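Local coordinates for LPXTG family cell surface protein Fms2 (Enterococcus faecium DO, PDB 5FCE) that probably mediates adhesion of the bacterium as a cell-wall-anchored surface protein, through the immunoglobulin-like ligand-binding region described here, at residues Arg12-Val26 / Glu70-Ile84. Numbering follows the deposited sequence.
Sequences RIVYDMTQQVITIPV and EYTIMISAELSIDEI
Glu70 opens the contact with a salt bridge to Arg12, its OE2 lying 2.9 Å from Arg12 NH1, with the carboxylate and guanidinium planes turned 70° apart. A water gives protons to both Glu70 OE2 and Pro25 O, and the Glu70 carboxylate also rests against Pro25 CB. From Tyr71 onward, strand 71-76 runs antiparallel to 21-26 within the mixed sheet of this flattened barrel. Paired N-H and C=O groups join Tyr71 with Val26, Ile73 with Ile24 and Ile75 with Ile22, and Ala77 N extends the ladder to Gln20 O at 2.8 Å. On one face Thr72 and Thr23 press their methyls together, CG2 to CG2 at 3.4 Å, tighter than usual for carbon; there too Val21 CG1 approaches Met74 CE, a selenomethionine methyl. On the other face the Ile73 side chain slants across Val26, CD1 meeting Val26 CG1 at 3.8 Å; Ile73 and Ile75 continue onto Val58 of strand 54-60, while Ile22 and Ile24 reach Leu41 of strand 36-42. Ala77 CB touches Tyr15 CE2 at 3.6 Å. Ser80 N-caps the short helix, its OG accepting from Glu83 N. Ile81 then sets CB over the centre of the Tyr15 ring in a CH-pi contact, 3.6 Å from the centroid. With CG anti to the backbone N (chi1 -176°), Tyr15 carries this ring across to the helix, and a water ties its OH to Gln20 NE2 and Ala77 O. Ile84 CD1 meets Ile22 CD1 tip to tip at 3.9 Å. Backbone bonds thus set the strand register, whereas apolar contacts with Tyr15 and Ile22 hold the helix against hairpin 14-26.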
ATOM      1  N   ARG A  12      -3.857 -10.378   5.506  1.00 20.74           N
ATOM      2  CA  ARG A  12      -5.128  -9.847   5.028  1.00 20.91           C
ATOM      3  C   ARG A  12      -5.004  -9.074   3.720  1.00 18.27           C
ATOM      4  O   ARG A  12      -6.010  -8.690   3.140  1.00 20.35           O
ATOM      5  CB  ARG A  12      -5.783  -8.979   6.096  1.00 22.93           C
ATOM      6  CG  ARG A  12      -6.337  -9.788   7.268  1.00 26.98           C
ATOM      7  CD  ARG A  12      -6.596  -8.878   8.453  1.00 30.48           C
ATOM      8  NE  ARG A  12      -7.790  -9.267   9.200  1.00 34.53           N
ATOM      9  CZ  ARG A  12      -8.288  -8.576  10.224  1.00 34.75           C
ATOM     10  NH1 ARG A  12      -7.693  -7.458  10.618  1.00 36.05           N
ATOM     11  NH2 ARG A  12      -9.380  -8.995  10.853  1.00 35.79           N
ATOM     12  N   ILE A  13      -3.778  -8.861   3.250  1.00 17.43           N
ATOM     13  CA  ILE A  13      -3.575  -8.292   1.909  1.00 17.10           C
ATOM     14  C   ILE A  13      -4.018  -9.338   0.889  1.00 18.03           C
ATOM     15  O   ILE A  13      -3.676 -10.519   1.024  1.00 17.30           O
ATOM     16  CB  ILE A  13      -2.101  -7.902   1.670  1.00 15.35           C
ATOM     17  CG1 ILE A  13      -1.722  -6.702   2.558  1.00 15.83           C
ATOM     18  CG2 ILE A  13      -1.840  -7.589   0.178  1.00 16.23           C
ATOM     19  CD1 ILE A  13      -0.229  -6.370   2.573  1.00 15.65           C
ATOM     20  N   VAL A  14      -4.781  -8.913  -0.121  1.00 16.78           N
ATOM     21  CA  VAL A  14      -5.236  -9.836  -1.159  1.00 16.59           C
ATOM     22  C   VAL A  14      -4.670  -9.476  -2.531  1.00 17.53           C
ATOM     23  O   VAL A  14      -4.751  -8.325  -2.949  1.00 17.86           O
ATOM     24  CB  VAL A  14      -6.777  -9.885  -1.240  1.00 18.54           C
ATOM     25  CG1 VAL A  14      -7.229 -10.822  -2.380  1.00 17.16           C
ATOM     26  CG2 VAL A  14      -7.372 -10.340   0.091  1.00 20.39           C
ATOM     27  N   TYR A  15      -4.068 -10.447  -3.216  1.00 17.86           N
ATOM     28  CA  TYR A  15      -3.733 -10.267  -4.628  1.00 18.03           C
ATOM     29  C   TYR A  15      -4.800 -11.013  -5.421  1.00 19.21           C
ATOM     30  O   TYR A  15      -4.894 -12.232  -5.325  1.00 19.05           O
ATOM     31  CB  TYR A  15      -2.353 -10.854  -4.958  1.00 16.88           C
ATOM     32  CG  TYR A  15      -1.899 -10.619  -6.389  1.00 17.15           C
ATOM     33  CD1 TYR A  15      -2.326 -11.448  -7.433  1.00 18.95           C
ATOM     34  CD2 TYR A  15      -1.031  -9.573  -6.698  1.00 18.70           C
ATOM     35  CE1 TYR A  15      -1.910 -11.219  -8.742  1.00 19.78           C
ATOM     36  CE2 TYR A  15      -0.607  -9.345  -8.003  1.00 18.04           C
ATOM     37  CZ  TYR A  15      -1.044 -10.177  -9.016  1.00 19.55           C
ATOM     38  OH  TYR A  15      -0.631  -9.954 -10.314  1.00 21.94           O
ATOM     39  N   ASP A  16      -5.608 -10.275  -6.180  1.00 19.64           N
ATOM     40  CA  ASP A  16      -6.627 -10.868  -7.049  1.00 21.50           C
ATOM     41  C   ASP A  16      -6.039 -11.050  -8.459  1.00 21.18           C
ATOM     42  O   ASP A  16      -5.767 -10.083  -9.161  1.00 20.28           O
ATOM     43  CB  ASP A  16      -7.881  -9.973  -7.056  1.00 21.41           C
ATOM     44  CG  ASP A  16      -9.057 -10.575  -7.823  1.00 25.17           C
ATOM     45  OD1 ASP A  16      -8.861 -11.083  -8.947  1.00 25.41           O
ATOM     46  OD2 ASP A  16     -10.198 -10.522  -7.299  1.00 28.64           O
HETATM   47  N   MSE A  17      -5.841 -12.302  -8.853  1.00 20.88           N
HETATM   48  CA  MSE A  17      -5.245 -12.667 -10.133  1.00 23.32           C
HETATM   49  C   MSE A  17      -6.160 -12.330 -11.313  1.00 23.82           C
HETATM   50  O   MSE A  17      -5.695 -11.988 -12.412  1.00 24.16           O
HETATM   51  CB  MSE A  17      -4.984 -14.170 -10.066  1.00 23.53           C
HETATM   52  CG  MSE A  17      -4.331 -14.835 -11.219  1.00 29.73           C
HETATM   53 SE   MSE A  17      -4.272 -16.677 -10.582  1.00 43.23          SE
HETATM   54  CE  MSE A  17      -3.011 -16.350  -9.114  1.00 21.92           C
ATOM     55  N   THR A  18      -7.462 -12.419 -11.074  1.00 21.71           N
ATOM     56  CA  THR A  18      -8.450 -12.150 -12.112  1.00 23.68           C
ATOM     57  C   THR A  18      -8.453 -10.676 -12.504  1.00 24.86           C
ATOM     58  O   THR A  18      -8.427 -10.332 -13.692  1.00 25.78           O
ATOM     59  CB  THR A  18      -9.854 -12.544 -11.645  1.00 24.41           C
ATOM     60  OG1 THR A  18      -9.855 -13.926 -11.259  1.00 25.28           O
ATOM     61  CG2 THR A  18     -10.862 -12.339 -12.769  1.00 26.73           C
ATOM     62  N   GLN A  19      -8.490  -9.803 -11.508  1.00 24.03           N
ATOM     63  CA  GLN A  19      -8.545  -8.377 -11.795  1.00 25.06           C
ATOM     64  C   GLN A  19      -7.174  -7.716 -11.793  1.00 24.20           C
ATOM     65  O   GLN A  19      -7.045  -6.550 -12.192  1.00 23.97           O
ATOM     66  CB  GLN A  19      -9.484  -7.660 -10.825  1.00 26.79           C
ATOM     67  CG  GLN A  19     -10.968  -8.024 -10.987  1.00 29.95           C
ATOM     68  CD  GLN A  19     -11.488  -7.917 -12.429  1.00 33.10           C
ATOM     69  OE1 GLN A  19     -10.962  -7.160 -13.259  1.00 35.88           O
ATOM     70  NE2 GLN A  19     -12.531  -8.688 -12.730  1.00 32.35           N
ATOM     71  N   GLN A  20      -6.156  -8.472 -11.386  1.00 21.80           N
ATOM     72  CA  GLN A  20      -4.825  -7.916 -11.150  1.00 21.40           C
ATOM     73  C   GLN A  20      -4.954  -6.693 -10.256  1.00 20.96           C
ATOM     74  O   GLN A  20      -4.500  -5.603 -10.606  1.00 22.02           O
ATOM     75  CB  GLN A  20      -4.108  -7.568 -12.458  1.00 22.85           C
ATOM     76  CG  GLN A  20      -3.666  -8.779 -13.265  1.00 23.47           C
ATOM     77  CD  GLN A  20      -3.139  -8.390 -14.640  1.00 26.75           C
ATOM     78  OE1 GLN A  20      -3.906  -8.232 -15.593  1.00 29.91           O
ATOM     79  NE2 GLN A  20      -1.829  -8.212 -14.741  1.00 25.57           N
ATOM     80  N   VAL A  21      -5.609  -6.881  -9.112  1.00 20.17           N
ATOM     81  CA  VAL A  21      -5.776  -5.815  -8.133  1.00 19.86           C
ATOM     82  C   VAL A  21      -5.243  -6.291  -6.782  1.00 20.01           C
ATOM     83  O   VAL A  21      -5.495  -7.426  -6.375  1.00 19.19           O
ATOM     84  CB  VAL A  21      -7.261  -5.390  -8.017  1.00 19.59           C
ATOM     85  CG1 VAL A  21      -7.475  -4.460  -6.824  1.00 20.67           C
ATOM     86  CG2 VAL A  21      -7.714  -4.721  -9.311  1.00 21.27           C
ATOM     87  N   ILE A  22      -4.490  -5.422  -6.109  1.00 17.91           N
ATOM     88  CA  ILE A  22      -4.025  -5.681  -4.759  1.00 18.42           C
ATOM     89  C   ILE A  22      -4.821  -4.838  -3.779  1.00 17.82           C
ATOM     90  O   ILE A  22      -4.922  -3.613  -3.930  1.00 17.28           O
ATOM     91  CB  ILE A  22      -2.524  -5.373  -4.600  1.00 17.52           C
ATOM     92  CG1 ILE A  22      -1.714  -6.246  -5.563  1.00 17.60           C
ATOM     93  CG2 ILE A  22      -2.079  -5.595  -3.150  1.00 16.09           C
ATOM     94  CD1 ILE A  22      -0.240  -5.873  -5.687  1.00 16.95           C
ATOM     95  N   THR A  23      -5.404  -5.504  -2.788  1.00 16.79           N
ATOM     96  CA  THR A  23      -6.184  -4.836  -1.757  1.00 17.69           C
ATOM     97  C   THR A  23      -5.401  -4.853  -0.439  1.00 17.87           C
ATOM     98  O   THR A  23      -4.977  -5.918   0.037  1.00 16.84           O
ATOM     99  CB  THR A  23      -7.562  -5.514  -1.604  1.00 20.23           C
ATOM    100  OG1 THR A  23      -8.304  -5.347  -2.826  1.00 21.75           O
ATOM    101  CG2 THR A  23      -8.333  -4.904  -0.471  1.00 21.36           C
ATOM    102  N   ILE A  24      -5.200  -3.671   0.140  1.00 16.45           N
ATOM    103  CA  ILE A  24      -4.396  -3.525   1.353  1.00 18.50           C
ATOM    104  C   ILE A  24      -5.167  -2.812   2.444  1.00 17.40           C
ATOM    105  O   ILE A  24      -5.508  -1.633   2.308  1.00 18.29           O
ATOM    106  CB  ILE A  24      -3.115  -2.710   1.092  1.00 17.90           C
ATOM    107  CG1 ILE A  24      -2.304  -3.341  -0.033  1.00 16.98           C
ATOM    108  CG2 ILE A  24      -2.269  -2.638   2.346  1.00 18.50           C
ATOM    109  CD1 ILE A  24      -1.181  -2.466  -0.568  1.00 19.20           C
ATOM    110  N   PRO A  25      -5.429  -3.519   3.550  1.00 18.19           N
ATOM    111  CA  PRO A  25      -6.104  -2.889   4.683  1.00 19.19           C
ATOM    112  C   PRO A  25      -5.080  -2.217   5.576  1.00 19.64           C
ATOM    113  O   PRO A  25      -4.236  -2.899   6.169  1.00 21.66           O
ATOM    114  CB  PRO A  25      -6.765  -4.072   5.407  1.00 21.76           C
ATOM    115  CG  PRO A  25      -6.007  -5.305   4.952  1.00 20.58           C
ATOM    116  CD  PRO A  25      -5.083  -4.926   3.814  1.00 18.76           C
ATOM    117  N   VAL A  26      -5.127  -0.893   5.648  1.00 19.75           N
ATOM    118  CA  VAL A  26      -4.202  -0.174   6.513  1.00 18.80           C
ATOM    119  C   VAL A  26      -4.912   0.329   7.762  1.00 18.09           C
ATOM    120  O   VAL A  26      -6.096   0.665   7.730  1.00 19.48           O
ATOM    121  CB  VAL A  26      -3.506   0.998   5.775  1.00 17.89           C
ATOM    122  CG1 VAL A  26      -2.830   0.490   4.490  1.00 18.76           C
ATOM    123  CG2 VAL A  26      -4.504   2.086   5.428  1.00 18.51           C
ATOM    124  N   GLU A  70      -9.642   0.139  10.140  1.00 21.52           N
ATOM    125  CA  GLU A  70      -9.050  -0.291   8.873  1.00 22.05           C
ATOM    126  C   GLU A  70      -9.585   0.484   7.675  1.00 21.18           C
ATOM    127  O   GLU A  70     -10.786   0.739   7.562  1.00 21.01           O
ATOM    128  CB  GLU A  70      -9.240  -1.794   8.648  1.00 24.45           C
ATOM    129  CG  GLU A  70      -8.080  -2.635   9.176  1.00 26.22           C
ATOM    130  CD  GLU A  70      -8.255  -4.109   8.890  1.00 28.75           C
ATOM    131  OE1 GLU A  70      -9.279  -4.477   8.275  1.00 29.80           O
ATOM    132  OE2 GLU A  70      -7.360  -4.892   9.275  1.00 32.55           O
ATOM    133  N   TYR A  71      -8.670   0.869   6.797  1.00 20.00           N
ATOM    134  CA  TYR A  71      -9.008   1.594   5.586  1.00 20.51           C
ATOM    135  C   TYR A  71      -8.461   0.766   4.437  1.00 20.57           C
ATOM    136  O   TYR A  71      -7.331   0.264   4.501  1.00 20.13           O
ATOM    137  CB  TYR A  71      -8.383   2.996   5.595  1.00 20.32           C
ATOM    138  CG  TYR A  71      -8.639   3.744   4.306  1.00 20.60           C
ATOM    139  CD1 TYR A  71      -7.751   3.651   3.234  1.00 20.74           C
ATOM    140  CD2 TYR A  71      -9.783   4.514   4.144  1.00 21.22           C
ATOM    141  CE1 TYR A  71      -7.994   4.313   2.048  1.00 19.57           C
ATOM    142  CE2 TYR A  71     -10.036   5.180   2.953  1.00 20.14           C
ATOM    143  CZ  TYR A  71      -9.136   5.080   1.913  1.00 21.19           C
ATOM    144  OH  TYR A  71      -9.373   5.740   0.726  1.00 21.55           O
ATOM    145  N   THR A  72      -9.259   0.603   3.391  1.00 19.62           N
ATOM    146  CA  THR A  72      -8.871  -0.293   2.322  1.00 19.99           C
ATOM    147  C   THR A  72      -8.357   0.448   1.095  1.00 20.03           C
ATOM    148  O   THR A  72      -9.077   1.224   0.476  1.00 21.11           O
ATOM    149  CB  THR A  72     -10.028  -1.206   1.930  1.00 22.14           C
ATOM    150  OG1 THR A  72     -10.262  -2.140   2.993  1.00 26.10           O
ATOM    151  CG2 THR A  72      -9.676  -1.963   0.689  1.00 20.90           C
ATOM    152  N   ILE A  73      -7.098   0.203   0.759  1.00 18.69           N
ATOM    153  CA  ILE A  73      -6.494   0.747  -0.446  1.00 18.57           C
ATOM    154  C   ILE A  73      -6.512  -0.323  -1.531  1.00 19.24           C
ATOM    155  O   ILE A  73      -6.204  -1.497  -1.275  1.00 19.69           O
ATOM    156  CB  ILE A  73      -5.052   1.210  -0.186  1.00 18.98           C
ATOM    157  CG1 ILE A  73      -5.046   2.310   0.880  1.00 19.87           C
ATOM    158  CG2 ILE A  73      -4.409   1.724  -1.470  1.00 19.06           C
ATOM    159  CD1 ILE A  73      -3.669   2.654   1.436  1.00 19.83           C
HETATM  160  N   MSE A  74      -6.894   0.078  -2.739  1.00 19.16           N
HETATM  161  CA  MSE A  74      -6.920  -0.845  -3.863  1.00 19.35           C
HETATM  162  C   MSE A  74      -5.949  -0.355  -4.912  1.00 19.28           C
HETATM  163  O   MSE A  74      -6.026   0.804  -5.349  1.00 18.75           O
HETATM  164  CB  MSE A  74      -8.324  -0.930  -4.445  1.00 21.06           C
HETATM  165  CG  MSE A  74      -9.379  -1.329  -3.419  1.00 25.16           C
HETATM  166 SE   MSE A  74     -11.101  -1.566  -4.322  1.00 51.85          SE
HETATM  167  CE  MSE A  74     -10.484  -1.433  -6.184  1.00 29.25           C
ATOM    168  N   ILE A  75      -5.037  -1.237  -5.313  1.00 17.34           N
ATOM    169  CA  ILE A  75      -3.977  -0.893  -6.259  1.00 19.32           C
ATOM    170  C   ILE A  75      -3.926  -1.842  -7.464  1.00 19.21           C
ATOM    171  O   ILE A  75      -3.925  -3.067  -7.310  1.00 18.75           O
ATOM    172  CB  ILE A  75      -2.611  -0.854  -5.536  1.00 20.22           C
ATOM    173  CG1 ILE A  75      -2.507   0.413  -4.668  1.00 18.05           C
ATOM    174  CG2 ILE A  75      -1.479  -0.862  -6.527  1.00 18.83           C
ATOM    175  CD1 ILE A  75      -1.269   0.465  -3.760  1.00 18.18           C
ATOM    176  N   SER A  76      -3.880  -1.283  -8.673  1.00 19.24           N
ATOM    177  CA  SER A  76      -3.743  -2.122  -9.864  1.00 19.30           C
ATOM    178  C   SER A  76      -2.334  -2.723  -9.901  1.00 18.05           C
ATOM    179  O   SER A  76      -1.356  -1.994  -9.793  1.00 18.84           O
ATOM    180  CB  SER A  76      -4.019  -1.278 -11.110  1.00 21.50           C
ATOM    181  OG  SER A  76      -3.899  -2.034 -12.292  1.00 25.29           O
ATOM    182  N   ALA A  77      -2.219  -4.046 -10.044  1.00 18.20           N
ATOM    183  CA  ALA A  77      -0.909  -4.716 -10.009  1.00 18.60           C
ATOM    184  C   ALA A  77      -0.145  -4.620 -11.332  1.00 18.98           C
ATOM    185  O   ALA A  77      -0.626  -5.090 -12.362  1.00 20.16           O
ATOM    186  CB  ALA A  77      -1.084  -6.196  -9.627  1.00 17.98           C
ATOM    187  N   GLU A  78       1.064  -4.067 -11.293  1.00 17.32           N
ATOM    188  CA  GLU A  78       1.877  -3.931 -12.502  1.00 18.13           C
ATOM    189  C   GLU A  78       2.971  -5.002 -12.600  1.00 18.39           C
ATOM    190  O   GLU A  78       3.725  -5.047 -13.580  1.00 17.71           O
ATOM    191  CB  GLU A  78       2.477  -2.516 -12.566  1.00 18.49           C
ATOM    192  CG  GLU A  78       1.423  -1.419 -12.366  1.00 19.09           C
ATOM    193  CD  GLU A  78       1.992  -0.002 -12.367  1.00 20.32           C
ATOM    194  OE1 GLU A  78       3.224   0.170 -12.544  1.00 19.61           O
ATOM    195  OE2 GLU A  78       1.190   0.958 -12.210  1.00 21.30           O
ATOM    196  N   LEU A  79       3.049  -5.850 -11.573  1.00 17.62           N
ATOM    197  CA  LEU A  79       3.935  -7.016 -11.540  1.00 18.75           C
ATOM    198  C   LEU A  79       3.101  -8.204 -11.084  1.00 17.61           C
ATOM    199  O   LEU A  79       2.199  -8.060 -10.245  1.00 16.68           O
ATOM    200  CB  LEU A  79       5.100  -6.832 -10.552  1.00 19.00           C
ATOM    201  CG  LEU A  79       6.327  -6.001 -10.924  1.00 22.13           C
ATOM    202  CD1 LEU A  79       7.364  -6.034  -9.788  1.00 23.65           C
ATOM    203  CD2 LEU A  79       6.951  -6.518 -12.202  1.00 21.21           C
ATOM    204  N   SER A  80       3.402  -9.376 -11.633  1.00 17.38           N
ATOM    205  CA  SER A  80       2.663 -10.592 -11.296  1.00 17.59           C
ATOM    206  C   SER A  80       2.959 -10.972  -9.860  1.00 18.12           C
ATOM    207  O   SER A  80       3.953 -10.525  -9.297  1.00 17.63           O
ATOM    208  CB  SER A  80       3.103 -11.740 -12.185  1.00 18.16           C
ATOM    209  OG  SER A  80       4.424 -12.123 -11.848  1.00 18.10           O
ATOM    210  N   ILE A  81       2.123 -11.817  -9.266  1.00 17.08           N
ATOM    211  CA  ILE A  81       2.348 -12.177  -7.868  1.00 18.39           C
ATOM    212  C   ILE A  81       3.640 -12.991  -7.716  1.00 17.71           C
ATOM    213  O   ILE A  81       4.365 -12.819  -6.739  1.00 16.61           O
ATOM    214  CB  ILE A  81       1.121 -12.862  -7.232  1.00 18.58           C
ATOM    215  CG1 ILE A  81       1.359 -13.132  -5.734  1.00 18.27           C
ATOM    216  CG2 ILE A  81       0.771 -14.156  -7.980  1.00 18.75           C
ATOM    217  CD1 ILE A  81       1.520 -11.848  -4.895  1.00 16.69           C
ATOM    218  N   ASP A  82       3.956 -13.843  -8.696  1.00 18.98           N
ATOM    219  CA  ASP A  82       5.224 -14.583  -8.641  1.00 21.37           C
ATOM    220  C   ASP A  82       6.424 -13.637  -8.569  1.00 19.73           C
ATOM    221  O   ASP A  82       7.336 -13.826  -7.758  1.00 20.64           O
ATOM    222  CB  ASP A  82       5.377 -15.535  -9.835  1.00 24.09           C
ATOM    223  CG  ASP A  82       4.509 -16.766  -9.716  1.00 27.38           C
ATOM    224  OD1 ASP A  82       3.929 -16.979  -8.628  1.00 28.47           O
ATOM    225  OD2 ASP A  82       4.418 -17.529 -10.711  1.00 28.21           O
ATOM    226  N   GLU A  83       6.408 -12.601  -9.401  1.00 19.87           N
ATOM    227  CA  GLU A  83       7.492 -11.631  -9.419  1.00 19.12           C
ATOM    228  C   GLU A  83       7.550 -10.817  -8.131  1.00 18.31           C
ATOM    229  O   GLU A  83       8.632 -10.486  -7.644  1.00 18.31           O
ATOM    230  CB  GLU A  83       7.364 -10.714 -10.638  1.00 20.03           C
ATOM    231  CG  GLU A  83       7.644 -11.437 -11.947  1.00 20.08           C
ATOM    232  CD  GLU A  83       9.122 -11.713 -12.145  1.00 23.35           C
ATOM    233  OE1 GLU A  83       9.941 -10.968 -11.568  1.00 27.06           O
ATOM    234  OE2 GLU A  83       9.465 -12.654 -12.895  1.00 26.65           O
ATOM    235  N   ILE A  84       6.383 -10.501  -7.579  1.00 16.24           N
ATOM    236  CA  ILE A  84       6.333  -9.727  -6.335  1.00 16.80           C
ATOM    237  C   ILE A  84       6.939 -10.557  -5.203  1.00 17.91           C
ATOM    238  O   ILE A  84       7.678 -10.041  -4.370  1.00 17.59           O
ATOM    239  CB  ILE A  84       4.892  -9.326  -5.955  1.00 16.63           C
ATOM    240  CG1 ILE A  84       4.306  -8.335  -6.963  1.00 15.47           C
ATOM    241  CG2 ILE A  84       4.852  -8.668  -4.551  1.00 16.83           C
ATOM    242  CD1 ILE A  84       2.820  -8.112  -6.768  1.00 15.08           C
TER
HETATM  243  O   HOH W   1      -0.014  -8.290 -12.674  1.00 20.40           O
HETATM  244  O   HOH W   2      -5.714  -3.955 -12.699  1.00 23.31           O
HETATM  245  O   HOH W   3      -4.512  -4.558   8.536  1.00 25.07           O